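Local coordinates for putative Nitroreductase (Desulfovibrio desulfuricans subsp. desulfuricans str. G20, PDB 3E39), which binds flavin mononucleotide and is probably an FMN-dependent oxidoreductase of the nitroreductase family, at residues Leu83-Arg88 against Leu143-Ala148; Phe52-Ala57 against Ala78-Leu83. One frame throughout, in Å; residues are numbered along the deposited sequence.

How the contacts relate
Both contacts belong to one antiparallel sheet. Its strand order is 50-56, 80-87, 143-152, 118-122. Strand 80-87 takes part in both: contact 2 pairs its first half with strand 50-56, and contact 1 pairs its second half with strand 143-152. Leu83 is common to the two. Their centres lie about 13 Å apart, and they pack directly together where CE1 of Phe85 meets CB of Leu53 at 4.0 Å. Along the chain, contact 2 closes before contact 1 opens. Each also touches the second subunit. Together they join three of the four strands, 50-56, 80-87 and 143-152, the last of which runs close to the bound FMN.

Contact 1: Leu83-Arg88 against Leu143-Ala148; sequences LVFLDR and LSFEAA
Phe85 and Phe145 meet on one face of a two-strand antiparallel ladder. The rings meet obliquely, their planes 32° apart, and CE2 of Phe85 lies 3.7 Å from CD1 of Phe145. With chi1 at -179°, CG of Phe145 stands opposite the backbone N, beside the carbonyl carbon. This turns the ring forward along its strand, toward the Ala148 end, where CE1 and CZ approach Leu83 CD2. The ring edge meets the Val84 carbonyl oxygen. On the same face, Leu83 puts CD2 3.6 Å from CB of Ala148. Helix 129-135 covers the two rings, and Leu170 of the second subunit packs on Phe85 and Leu143.

The other face carries Val84, Leu86 and Ser144. Here Leu86 CD1 lies 3.6 Å from CD of Glu146. The Glu146 chain bends at chi2, and its carboxylate is held at both oxygens. Ser144 OG donates to Glu146 OE2 at 2.6 Å, and His98 of helix 94-114 bonds OE1. The buried acid is thus fixed in rotation.

In the backbone, Leu86 and Ser144 form a reciprocal pair. Val84 N donates to Ala147 O at 2.8 Å. Val84 O receives Glu146 N at 2.8 Å and, weakly, Ala147 N.

At the outer edge, the Arg88 guanidinium lays one face over Ser144 CB. Its NE bonds Pro140 O and, weakly, Leu143 O at 3.3 Å. A water joins Arg88 NH2 to Leu143 O. Asp87 OD1 takes Glu89 N and a salt bridge from Arg142; OD2 pairs with Arg51.

Glu146 and Ala147 opposite Val84 form a classic beta bulge beside the FMN site, Ala147's side chain being about 7 Å from the flavin and near FMN-binding Gly123.

Contact 2: Phe52-Ala57 against Ala78-Leu83; sequences FLVIRA and AKVIIL
Val54 and Val80 touch through single methyls, CG1 of Val54 lying 3.7 Å from CG2 of Val80. Each of these methyls is anti to its own backbone N; for Val80 that leaves CG1 between N and the carbonyl carbon (chi1 63°). Ile82 lies on this face too, and its CG2 comes within 4.3 Å of CD1 in the Phe52 ring. On the reverse face, Ile55 CB lies 4.4 Å from Ile81 CB.

Leu53 with Leu83 and Ile55 with Ile81 are the hydrogen-bonded pairs. Ile55 N donates to Ile81 O at 2.8 Å. Beyond the last pair, Arg56 with Val80, Ala57 N bonds Lys79 O at 3.1 Å from above the carbonyl plane. A water also donates to Lys79 O, at 2.6 Å, and accepts from Arg56 NH1.

Helix 28-39 covers the Arg56 and Ile82 face, and helix 61-66 lies against Ile55 and Ile81. The Arg56 chain extends from CG to NE and ends in a salt bridge from NH2 to Asp28. Phe52 and Val54 pack on Leu169 and Pro173 of the second subunit.

The chemistry is therefore divided: apolar side chains bury the paired strands between helices, while two hydrogen bonds, one from water, satisfy the Lys79 carbonyl oxygen at the partly exposed end.

Contact 1: Leu83-Arg88 against Leu143-Ala148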
ATOM      1  N   LEU A  83      -1.588 -10.277 -12.052  1.00  7.92           N
ATOM      2  CA  LEU A  83      -1.512  -8.983 -12.699  1.00  8.30           C
ATOM      3  C   LEU A  83      -2.539  -8.041 -12.072  1.00  9.68           C
ATOM      4  O   LEU A  83      -3.706  -8.418 -11.875  1.00  9.62           O
ATOM      5  CB  LEU A  83      -1.698  -9.100 -14.208  1.00  8.09           C
ATOM      6  CG  LEU A  83      -0.782 -10.080 -14.930  1.00  8.88           C
ATOM      7  CD1 LEU A  83      -1.082 -10.080 -16.447  1.00 12.70           C
ATOM      8  CD2 LEU A  83       0.662  -9.756 -14.671  1.00 10.15           C
ATOM      9  N   VAL A  84      -2.084  -6.839 -11.724  1.00  7.66           N
ATOM     10  CA  VAL A  84      -2.923  -5.827 -11.107  1.00  6.84           C
ATOM     11  C   VAL A  84      -3.126  -4.649 -12.060  1.00  7.36           C
ATOM     12  O   VAL A  84      -2.168  -4.125 -12.631  1.00  8.27           O
ATOM     13  CB  VAL A  84      -2.260  -5.328  -9.818  1.00  7.43           C
ATOM     14  CG1 VAL A  84      -3.196  -4.383  -9.039  1.00  7.07           C
ATOM     15  CG2 VAL A  84      -1.822  -6.538  -8.969  1.00 11.66           C
ATOM     16  N   PHE A  85      -4.379  -4.207 -12.182  1.00  6.56           N
ATOM     17  CA  PHE A  85      -4.735  -3.114 -13.066  1.00  4.76           C
ATOM     18  C   PHE A  85      -5.692  -2.153 -12.364  1.00  7.56           C
ATOM     19  O   PHE A  85      -6.291  -2.459 -11.322  1.00  7.16           O
ATOM     20  CB  PHE A  85      -5.516  -3.604 -14.305  1.00  8.44           C
ATOM     21  CG  PHE A  85      -4.855  -4.715 -15.051  1.00  7.73           C
ATOM     22  CD1 PHE A  85      -5.018  -6.026 -14.628  1.00  9.48           C
ATOM     23  CD2 PHE A  85      -4.094  -4.463 -16.186  1.00  8.41           C
ATOM     24  CE1 PHE A  85      -4.403  -7.056 -15.287  1.00  8.24           C
ATOM     25  CE2 PHE A  85      -3.482  -5.504 -16.854  1.00  9.56           C
ATOM     26  CZ  PHE A  85      -3.636  -6.792 -16.412  1.00  8.19           C
ATOM     27  N   LEU A  86      -5.780  -0.951 -12.906  1.00  6.49           N
ATOM     28  CA  LEU A  86      -6.861  -0.054 -12.553  1.00  8.73           C
ATOM     29  C   LEU A  86      -7.803  -0.027 -13.753  1.00 10.52           C
ATOM     30  O   LEU A  86      -7.374   0.029 -14.918  1.00 10.83           O
ATOM     31  CB  LEU A  86      -6.412   1.375 -12.265  1.00  9.82           C
ATOM     32  CG  LEU A  86      -5.557   1.590 -11.027  1.00  8.02           C
ATOM     33  CD1 LEU A  86      -4.925   2.938 -11.022  1.00  9.15           C
ATOM     34  CD2 LEU A  86      -6.416   1.380  -9.787  1.00  6.40           C
ATOM     35  N   ASP A  87      -9.087  -0.096 -13.452  1.00  9.70           N
ATOM     36  CA  ASP A  87     -10.138   0.071 -14.455  1.00  9.37           C
ATOM     37  C   ASP A  87     -10.252   1.573 -14.687  1.00  8.70           C
ATOM     38  O   ASP A  87     -10.627   2.340 -13.796  1.00  9.90           O
ATOM     39  CB  ASP A  87     -11.438  -0.517 -13.936  1.00 10.71           C
ATOM     40  CG  ASP A  87     -12.608  -0.340 -14.906  1.00 16.76           C
ATOM     41  OD1 ASP A  87     -12.612   0.586 -15.726  1.00 18.42           O
ATOM     42  OD2 ASP A  87     -13.563  -1.106 -14.799  1.00 24.31           O
ATOM     43  N   ARG A  88      -9.929   2.011 -15.887  1.00 10.40           N
ATOM     44  CA  ARG A  88      -9.961   3.444 -16.208  1.00 13.65           C
ATOM     45  C   ARG A  88     -11.326   4.092 -16.021  1.00 14.28           C
ATOM     46  O   ARG A  88     -11.387   5.285 -15.729  1.00 19.33           O
ATOM     47  CB  ARG A  88      -9.434   3.707 -17.621  1.00 11.58           C
ATOM     48  CG  ARG A  88      -7.959   3.339 -17.762  1.00 13.05           C
ATOM     49  CD  ARG A  88      -7.383   3.675 -19.139  1.00 16.31           C
ATOM     50  NE  ARG A  88      -6.007   3.209 -19.287  1.00 17.47           N
ATOM     51  CZ  ARG A  88      -4.923   3.866 -18.871  1.00 12.18           C
ATOM     52  NH1 ARG A  88      -5.022   5.032 -18.246  1.00 16.17           N
ATOM     53  NH2 ARG A  88      -3.734   3.327 -19.037  1.00 19.49           N
ATOM     54  N   LEU A 143      -7.840  -0.407 -19.332  1.00 10.70           N
ATOM     55  CA  LEU A 143      -7.068  -0.775 -18.151  1.00 10.36           C
ATOM     56  C   LEU A 143      -5.701  -0.119 -18.086  1.00 10.72           C
ATOM     57  O   LEU A 143      -5.042   0.029 -19.120  1.00 11.44           O
ATOM     58  CB  LEU A 143      -6.882  -2.303 -18.202  1.00  9.19           C
ATOM     59  CG  LEU A 143      -8.138  -3.208 -18.173  1.00  8.00           C
ATOM     60  CD1 LEU A 143      -7.746  -4.640 -18.595  1.00 12.28           C
ATOM     61  CD2 LEU A 143      -8.825  -3.156 -16.815  1.00 10.01           C
ATOM     62  N   SER A 144      -5.307   0.312 -16.880  1.00  8.48           N
ATOM     63  CA  SER A 144      -3.972   0.811 -16.585  1.00  8.41           C
ATOM     64  C   SER A 144      -3.260  -0.334 -15.856  1.00 10.02           C
ATOM     65  O   SER A 144      -3.760  -0.806 -14.844  1.00 10.14           O
ATOM     66  CB  SER A 144      -4.022   2.051 -15.689  1.00  9.25           C
ATOM     67  OG  SER A 144      -2.744   2.325 -15.193  1.00 11.59           O
ATOM     68  N   PHE A 145      -2.133  -0.786 -16.401  1.00  8.84           N
ATOM     69  CA  PHE A 145      -1.381  -1.886 -15.864  1.00  9.80           C
ATOM     70  C   PHE A 145      -0.528  -1.339 -14.735  1.00  8.28           C
ATOM     71  O   PHE A 145       0.353  -0.516 -14.978  1.00 10.99           O
ATOM     72  CB  PHE A 145      -0.566  -2.538 -16.994  1.00  7.95           C
ATOM     73  CG  PHE A 145       0.267  -3.725 -16.583  1.00  8.68           C
ATOM     74  CD1 PHE A 145      -0.139  -4.613 -15.584  1.00  6.65           C
ATOM     75  CD2 PHE A 145       1.450  -4.008 -17.275  1.00 12.17           C
ATOM     76  CE1 PHE A 145       0.648  -5.706 -15.234  1.00 11.11           C
ATOM     77  CE2 PHE A 145       2.219  -5.121 -16.941  1.00 10.02           C
ATOM     78  CZ  PHE A 145       1.814  -5.976 -15.924  1.00 10.37           C
ATOM     79  N   GLU A 146      -0.801  -1.800 -13.508  1.00  5.96           N
ATOM     80  CA  GLU A 146      -0.122  -1.277 -12.312  1.00  7.44           C
ATOM     81  C   GLU A 146       1.076  -2.075 -11.791  1.00  7.50           C
ATOM     82  O   GLU A 146       2.068  -1.482 -11.355  1.00  9.04           O
ATOM     83  CB  GLU A 146      -1.137  -1.141 -11.184  1.00  9.57           C
ATOM     84  CG  GLU A 146      -2.284  -0.245 -11.513  1.00 12.16           C
ATOM     85  CD  GLU A 146      -1.851   1.198 -11.633  1.00 13.33           C
ATOM     86  OE1 GLU A 146      -1.369   1.776 -10.625  1.00  8.91           O
ATOM     87  OE2 GLU A 146      -1.985   1.736 -12.741  1.00  9.66           O
ATOM     88  N   ALA A 147       0.980  -3.402 -11.805  1.00  6.45           N
ATOM     89  CA  ALA A 147       2.026  -4.264 -11.242  1.00  6.89           C
ATOM     90  C   ALA A 147       1.761  -5.709 -11.551  1.00  8.77           C
ATOM     91  O   ALA A 147       0.634  -6.061 -11.877  1.00  7.85           O
ATOM     92  CB  ALA A 147       2.015  -4.109  -9.695  1.00  8.63           C
ATOM     93  N   ALA A 148       2.794  -6.547 -11.434  1.00  7.84           N
ATOM     94  CA  ALA A 148       2.631  -8.000 -11.479  1.00  9.43           C
ATOM     95  C   ALA A 148       3.237  -8.512 -10.179  1.00 10.10           C
ATOM     96  O   ALA A 148       4.277  -8.049  -9.792  1.00 13.32           O
ATOM     97  CB  ALA A 148       3.371  -8.628 -12.667  1.00  8.27           C
TER
HETATM   98  O   HOH W   1      -2.956   1.305 -20.529  1.00 23.92           O

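Contact 2: Phe52-Ala57 against Ala78-Leu83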
ATOM      1  N   PHE A  52      -7.903  -7.651 -11.443  1.00  7.83           N
ATOM      2  CA  PHE A  52      -6.861  -8.670 -11.293  1.00 10.14           C
ATOM      3  C   PHE A  52      -6.966  -9.743 -12.344  1.00  9.70           C
ATOM      4  O   PHE A  52      -8.073 -10.092 -12.797  1.00  9.93           O
ATOM      5  CB  PHE A  52      -6.977  -9.308  -9.909  1.00  9.71           C
ATOM      6  CG  PHE A  52      -7.082  -8.289  -8.799  1.00 10.34           C
ATOM      7  CD1 PHE A  52      -5.957  -7.762  -8.211  1.00  9.69           C
ATOM      8  CD2 PHE A  52      -8.327  -7.784  -8.410  1.00 12.57           C
ATOM      9  CE1 PHE A  52      -6.057  -6.815  -7.204  1.00 12.96           C
ATOM     10  CE2 PHE A  52      -8.416  -6.813  -7.405  1.00 11.62           C
ATOM     11  CZ  PHE A  52      -7.274  -6.351  -6.801  1.00 12.84           C
ATOM     12  N   LEU A  53      -5.808 -10.268 -12.734  1.00  9.19           N
ATOM     13  CA  LEU A  53      -5.752 -11.377 -13.674  1.00  8.91           C
ATOM     14  C   LEU A  53      -4.712 -12.365 -13.181  1.00  8.50           C
ATOM     15  O   LEU A  53      -3.539 -12.023 -13.037  1.00  9.67           O
ATOM     16  CB  LEU A  53      -5.410 -10.882 -15.068  1.00  8.78           C
ATOM     17  CG  LEU A  53      -5.329 -11.966 -16.152  1.00 10.96           C
ATOM     18  CD1 LEU A  53      -6.574 -12.860 -16.245  1.00 18.14           C
ATOM     19  CD2 LEU A  53      -5.002 -11.280 -17.458  1.00 11.26           C
ATOM     20  N   VAL A  54      -5.146 -13.593 -12.938  1.00  8.26           N
ATOM     21  CA  VAL A  54      -4.251 -14.652 -12.465  1.00  8.47           C
ATOM     22  C   VAL A  54      -3.663 -15.414 -13.628  1.00 10.48           C
ATOM     23  O   VAL A  54      -4.410 -15.851 -14.527  1.00 11.00           O
ATOM     24  CB  VAL A  54      -5.023 -15.636 -11.522  1.00 10.04           C
ATOM     25  CG1 VAL A  54      -4.127 -16.807 -11.066  1.00 12.53           C
ATOM     26  CG2 VAL A  54      -5.626 -14.879 -10.304  1.00  9.31           C
ATOM     27  N   ILE A  55      -2.327 -15.602 -13.592  1.00 10.19           N
ATOM     28  CA  ILE A  55      -1.617 -16.350 -14.633  1.00 10.07           C
ATOM     29  C   ILE A  55      -0.731 -17.376 -13.955  1.00 10.21           C
ATOM     30  O   ILE A  55       0.284 -17.014 -13.344  1.00 10.98           O
ATOM     31  CB  ILE A  55      -0.723 -15.449 -15.528  1.00 11.45           C
ATOM     32  CG1 ILE A  55      -1.551 -14.343 -16.209  1.00 13.75           C
ATOM     33  CG2 ILE A  55      -0.002 -16.284 -16.593  1.00 10.96           C
ATOM     34  CD1 ILE A  55      -2.543 -14.814 -17.216  1.00 20.74           C
ATOM     35  N   ARG A  56      -1.116 -18.646 -14.027  1.00 13.11           N
ATOM     36  CA  ARG A  56      -0.289 -19.722 -13.458  1.00 13.04           C
ATOM     37  C   ARG A  56       0.868 -20.130 -14.358  1.00 13.96           C
ATOM     38  O   ARG A  56       0.871 -19.844 -15.537  1.00 13.14           O
ATOM     39  CB  ARG A  56      -1.131 -20.944 -13.108  1.00 14.98           C
ATOM     40  CG  ARG A  56      -2.056 -20.675 -11.947  1.00 17.38           C
ATOM     41  CD  ARG A  56      -2.826 -21.876 -11.565  1.00 18.83           C
ATOM     42  NE  ARG A  56      -3.515 -21.763 -10.273  1.00 18.84           N
ATOM     43  CZ  ARG A  56      -2.959 -21.976  -9.074  1.00 19.63           C
ATOM     44  NH1 ARG A  56      -1.664 -22.280  -8.958  1.00 20.25           N
ATOM     45  NH2 ARG A  56      -3.710 -21.895  -7.979  1.00 18.54           N
ATOM     46  N   ALA A  57       1.841 -20.816 -13.772  1.00 13.63           N
ATOM     47  CA  ALA A  57       3.065 -21.219 -14.468  1.00 15.89           C
ATOM     48  C   ALA A  57       2.796 -22.056 -15.712  1.00 18.15           C
ATOM     49  O   ALA A  57       3.530 -21.980 -16.712  1.00 17.95           O
ATOM     50  CB  ALA A  57       3.955 -22.005 -13.508  1.00 16.82           C
ATOM     51  N   ALA A  78       8.243 -18.429 -11.155  1.00 13.67           N
ATOM     52  CA  ALA A  78       7.080 -18.282 -10.284  1.00 13.18           C
ATOM     53  C   ALA A  78       6.050 -19.366 -10.553  1.00 12.53           C
ATOM     54  O   ALA A  78       6.005 -19.922 -11.649  1.00 13.64           O
ATOM     55  CB  ALA A  78       6.450 -16.912 -10.494  1.00 15.71           C
ATOM     56  N   LYS A  79       5.260 -19.703  -9.544  1.00 13.01           N
ATOM     57  CA  LYS A  79       4.175 -20.674  -9.724  1.00 14.75           C
ATOM     58  C   LYS A  79       2.875 -19.984 -10.051  1.00 16.56           C
ATOM     59  O   LYS A  79       2.010 -20.560 -10.737  1.00 15.61           O
ATOM     60  CB  LYS A  79       4.006 -21.582  -8.495  1.00 17.19           C
ATOM     61  CG  LYS A  79       5.281 -22.339  -8.134  1.00 26.52           C
ATOM     62  CD  LYS A  79       5.952 -23.008  -9.341  1.00 30.77           C
ATOM     63  CE  LYS A  79       7.401 -23.294  -9.062  1.00 29.93           C
ATOM     64  NZ  LYS A  79       8.159 -23.720 -10.271  1.00 35.68           N
ATOM     65  N   VAL A  80       2.724 -18.754  -9.560  1.00 14.60           N
ATOM     66  CA  VAL A  80       1.561 -17.951  -9.918  1.00 14.06           C
ATOM     67  C   VAL A  80       1.992 -16.483 -10.029  1.00 12.65           C
ATOM     68  O   VAL A  80       2.868 -16.021  -9.300  1.00 11.94           O
ATOM     69  CB  VAL A  80       0.397 -18.116  -8.898  1.00 16.83           C
ATOM     70  CG1 VAL A  80       0.799 -17.631  -7.513  1.00 16.67           C
ATOM     71  CG2 VAL A  80      -0.902 -17.405  -9.404  1.00 16.22           C
ATOM     72  N   ILE A  81       1.393 -15.786 -10.986  1.00 11.65           N
ATOM     73  CA  ILE A  81       1.583 -14.361 -11.191  1.00 10.17           C
ATOM     74  C   ILE A  81       0.184 -13.709 -11.132  1.00 10.59           C
ATOM     75  O   ILE A  81      -0.772 -14.208 -11.758  1.00 13.04           O
ATOM     76  CB  ILE A  81       2.269 -14.070 -12.537  1.00 10.13           C
ATOM     77  CG1 ILE A  81       3.713 -14.617 -12.494  1.00 13.92           C
ATOM     78  CG2 ILE A  81       2.329 -12.563 -12.814  1.00  5.96           C
ATOM     79  CD1 ILE A  81       4.426 -14.649 -13.809  1.00 17.18           C
ATOM     80  N   ILE A  82       0.046 -12.647 -10.343  1.00  9.56           N
ATOM     81  CA  ILE A  82      -1.196 -11.896 -10.278  1.00  7.44           C
ATOM     82  C   ILE A  82      -0.926 -10.526 -10.934  1.00  7.23           C
ATOM     83  O   ILE A  82      -0.088  -9.740 -10.471  1.00  5.73           O
ATOM     84  CB  ILE A  82      -1.749 -11.728  -8.822  1.00  7.73           C
ATOM     85  CG1 ILE A  82      -2.114 -13.086  -8.203  1.00  9.26           C
ATOM     86  CG2 ILE A  82      -3.023 -10.798  -8.805  1.00 11.42           C
ATOM     87  CD1 ILE A  82      -2.431 -13.010  -6.702  1.00  9.82           C
ATOM     88  N   LEU A  83      -1.588 -10.277 -12.052  1.00  7.92           N
ATOM     89  CA  LEU A  83      -1.512  -8.983 -12.699  1.00  8.30           C
ATOM     90  C   LEU A  83      -2.539  -8.041 -12.072  1.00  9.68           C
ATOM     91  O   LEU A  83      -3.706  -8.418 -11.875  1.00  9.62           O
ATOM     92  CB  LEU A  83      -1.698  -9.100 -14.208  1.00  8.09           C
ATOM     93  CG  LEU A  83      -0.782 -10.080 -14.930  1.00  8.88           C
ATOM     94  CD1 LEU A  83      -1.082 -10.080 -16.447  1.00 12.70           C
ATOM     95  CD2 LEU A  83       0.662  -9.756 -14.671  1.00 10.15           C
TER
HETATM   96  O   HOH W   2       0.758 -22.875 -10.814  1.00 19.36           O